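PDB 1E5D: Rubredoxin\:oxygen oxidoreductase from Desulfovibrio gigas, which catalyses the four-electron reduction of dioxygen to two molecules of water, using a diiron centre and flavin mononucleotide. Local coordinates for residues 274-279 against 387-392. Residues are numbered along the deposited sequence; the frame is centred on the assembly and turned at random.
Sequences AESFRD and TMAQTI
F277 and A389 mark the crossing of helices 265-279 and 379-400, whose axes over residues 274-279 and 387-392 come within 8.7 Å at a signed angle of -42°. Their CA atoms, 5.7 Å apart, are the nearest pair across the two segments, a closeness that the single methyl of A389 permits. That methyl points at the first helix, and A389 CB lies 3.9 Å from the centroid of the F277 ring, nearly straight above its centre: a CH-pi contact over the face. On the same side of the ring, and well out of its plane, the backbone A389 O comes within 3.3 Å of F277 CE1. The ring gets there because CG of F277 stands anti to the carbonyl carbon (chi1 -87°), which carries the ring out to the second helix although its CA–CB bond aims neither at that helix nor away from it. The same methyl also meets S276, with S276 CB a close 3.4 Å from A389 CB; two small residues let the helices come this near, and S276 OG bonds back to V272 O, so its hydroxyl is satisfied within its own helix. One turn beyond A389, I392 brings its branch CG2 to the ring edge, 3.8 Å from F277 CE1, beta-branching placing a methyl close to the backbone. F277 also reaches V255, V284 and I308, and I392 reaches A306 and I308, so both helices pack on the same side of the parallel sheet of this flavodoxin-like domain. No hydrogen bond spans the two segments; the joint therefore rests on largely apolar packing, with shape rather than polar pairing setting its fit.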
loop_
_atom_site.group_PDB
_atom_site.type_symbol
_atom_site.label_atom_id
_atom_site.label_comp_id
_atom_site.label_asym_id
_atom_site.label_seq_id
_atom_site.Cartn_x
_atom_site.Cartn_y
_atom_site.Cartn_z
ATOM N N ALA A 274 16.989 -10.338 -12.215
ATOM C CA ALA A 274 16.972 -9.372 -13.311
ATOM C C ALA A 274 18.088 -9.662 -14.311
ATOM O O ALA A 274 17.882 -9.547 -15.520
ATOM C CB ALA A 274 17.068 -7.959 -12.763
ATOM N N GLU A 275 19.245 -10.048 -13.787
ATOM C CA GLU A 275 20.423 -10.319 -14.595
ATOM C C GLU A 275 20.288 -11.590 -15.421
ATOM O O GLU A 275 20.637 -11.600 -16.604
ATOM C CB GLU A 275 21.673 -10.420 -13.715
ATOM C CG GLU A 275 22.903 -9.767 -14.325
ATOM C CD GLU A 275 22.758 -8.286 -14.610
ATOM O OE1 GLU A 275 22.034 -7.576 -13.880
ATOM O OE2 GLU A 275 23.382 -7.809 -15.585
ATOM N N SER A 276 19.781 -12.656 -14.810
ATOM C CA SER A 276 19.573 -13.890 -15.564
ATOM C C SER A 276 18.597 -13.653 -16.703
ATOM O O SER A 276 18.784 -14.120 -17.825
ATOM C CB SER A 276 19.055 -15.005 -14.655
ATOM O OG SER A 276 19.608 -14.873 -13.353
ATOM N N PHE A 277 17.524 -12.908 -16.418
ATOM C CA PHE A 277 16.523 -12.746 -17.474
ATOM C C PHE A 277 17.146 -12.006 -18.651
ATOM O O PHE A 277 16.903 -12.309 -19.821
ATOM C CB PHE A 277 15.287 -12.024 -16.953
ATOM C CG PHE A 277 14.260 -12.946 -16.318
ATOM C CD1 PHE A 277 13.619 -13.915 -17.075
ATOM C CD2 PHE A 277 13.942 -12.832 -14.973
ATOM C CE1 PHE A 277 12.677 -14.753 -16.501
ATOM C CE2 PHE A 277 13.005 -13.668 -14.396
ATOM C CZ PHE A 277 12.371 -14.632 -15.160
ATOM N N ARG A 278 17.966 -11.013 -18.301
ATOM C CA ARG A 278 18.655 -10.281 -19.374
ATOM C C ARG A 278 19.475 -11.284 -20.188
ATOM O O ARG A 278 19.399 -11.297 -21.419
ATOM C CB ARG A 278 19.493 -9.153 -18.793
ATOM C CG ARG A 278 20.485 -8.481 -19.719
ATOM C CD ARG A 278 21.601 -7.786 -18.947
ATOM N NE ARG A 278 22.360 -8.748 -18.149
ATOM C CZ ARG A 278 23.623 -9.109 -18.316
ATOM N NH1 ARG A 278 24.360 -8.591 -19.291
ATOM N NH2 ARG A 278 24.169 -10.004 -17.498
ATOM N N ASP A 279 20.213 -12.123 -19.465
ATOM C CA ASP A 279 21.061 -13.149 -20.057
ATOM C C ASP A 279 20.287 -14.013 -21.049
ATOM O O ASP A 279 20.824 -14.391 -22.086
ATOM C CB ASP A 279 21.668 -14.046 -18.983
ATOM C CG ASP A 279 23.084 -13.652 -18.618
ATOM O OD1 ASP A 279 23.790 -13.072 -19.469
ATOM O OD2 ASP A 279 23.490 -13.926 -17.469
ATOM N N THR A 387 18.267 -20.665 -12.647
ATOM C CA THR A 387 17.484 -21.779 -13.149
ATOM C C THR A 387 16.025 -21.364 -13.281
ATOM O O THR A 387 15.389 -21.596 -14.311
ATOM C CB THR A 387 17.586 -22.999 -12.212
ATOM O OG1 THR A 387 18.896 -23.570 -12.315
ATOM C CG2 THR A 387 16.603 -24.086 -12.611
ATOM N N MET A 388 15.498 -20.737 -12.230
ATOM C CA MET A 388 14.114 -20.260 -12.271
ATOM C C MET A 388 13.895 -19.311 -13.446
ATOM O O MET A 388 12.955 -19.481 -14.223
ATOM C CB MET A 388 13.752 -19.572 -10.956
ATOM C CG MET A 388 12.261 -19.396 -10.745
ATOM S SD MET A 388 11.868 -18.170 -9.474
ATOM C CE MET A 388 10.103 -18.457 -9.301
ATOM N N ALA A 389 14.777 -18.328 -13.575
ATOM C CA ALA A 389 14.771 -17.376 -14.673
ATOM C C ALA A 389 14.835 -18.071 -16.028
ATOM O O ALA A 389 14.208 -17.640 -16.995
ATOM C CB ALA A 389 15.947 -16.416 -14.549
ATOM N N GLN A 390 15.603 -19.155 -16.098
ATOM C CA GLN A 390 15.727 -19.884 -17.359
ATOM C C GLN A 390 14.454 -20.639 -17.699
ATOM O O GLN A 390 14.015 -20.638 -18.853
ATOM C CB GLN A 390 16.922 -20.837 -17.293
ATOM C CG GLN A 390 18.170 -20.173 -17.870
ATOM C CD GLN A 390 19.428 -20.919 -17.489
ATOM O OE1 GLN A 390 19.363 -22.049 -17.009
ATOM N NE2 GLN A 390 20.567 -20.277 -17.707
ATOM N N THR A 391 13.838 -21.276 -16.709
ATOM C CA THR A 391 12.566 -21.946 -16.965
ATOM C C THR A 391 11.517 -20.981 -17.501
ATOM O O THR A 391 10.926 -21.171 -18.566
ATOM C CB THR A 391 12.047 -22.599 -15.674
ATOM O OG1 THR A 391 13.036 -23.540 -15.228
ATOM C CG2 THR A 391 10.758 -23.369 -15.907
ATOM N N ILE A 392 11.278 -19.909 -16.745
ATOM C CA ILE A 392 10.264 -18.939 -17.164
ATOM C C ILE A 392 10.597 -18.356 -18.529
ATOM O O ILE A 392 9.754 -18.302 -19.433
ATOM C CB ILE A 392 10.108 -17.832 -16.106
ATOM C CG1 ILE A 392 9.437 -18.315 -14.819
ATOM C CG2 ILE A 392 9.374 -16.637 -16.690
ATOM C CD1 ILE A 392 9.748 -17.494 -13.589
#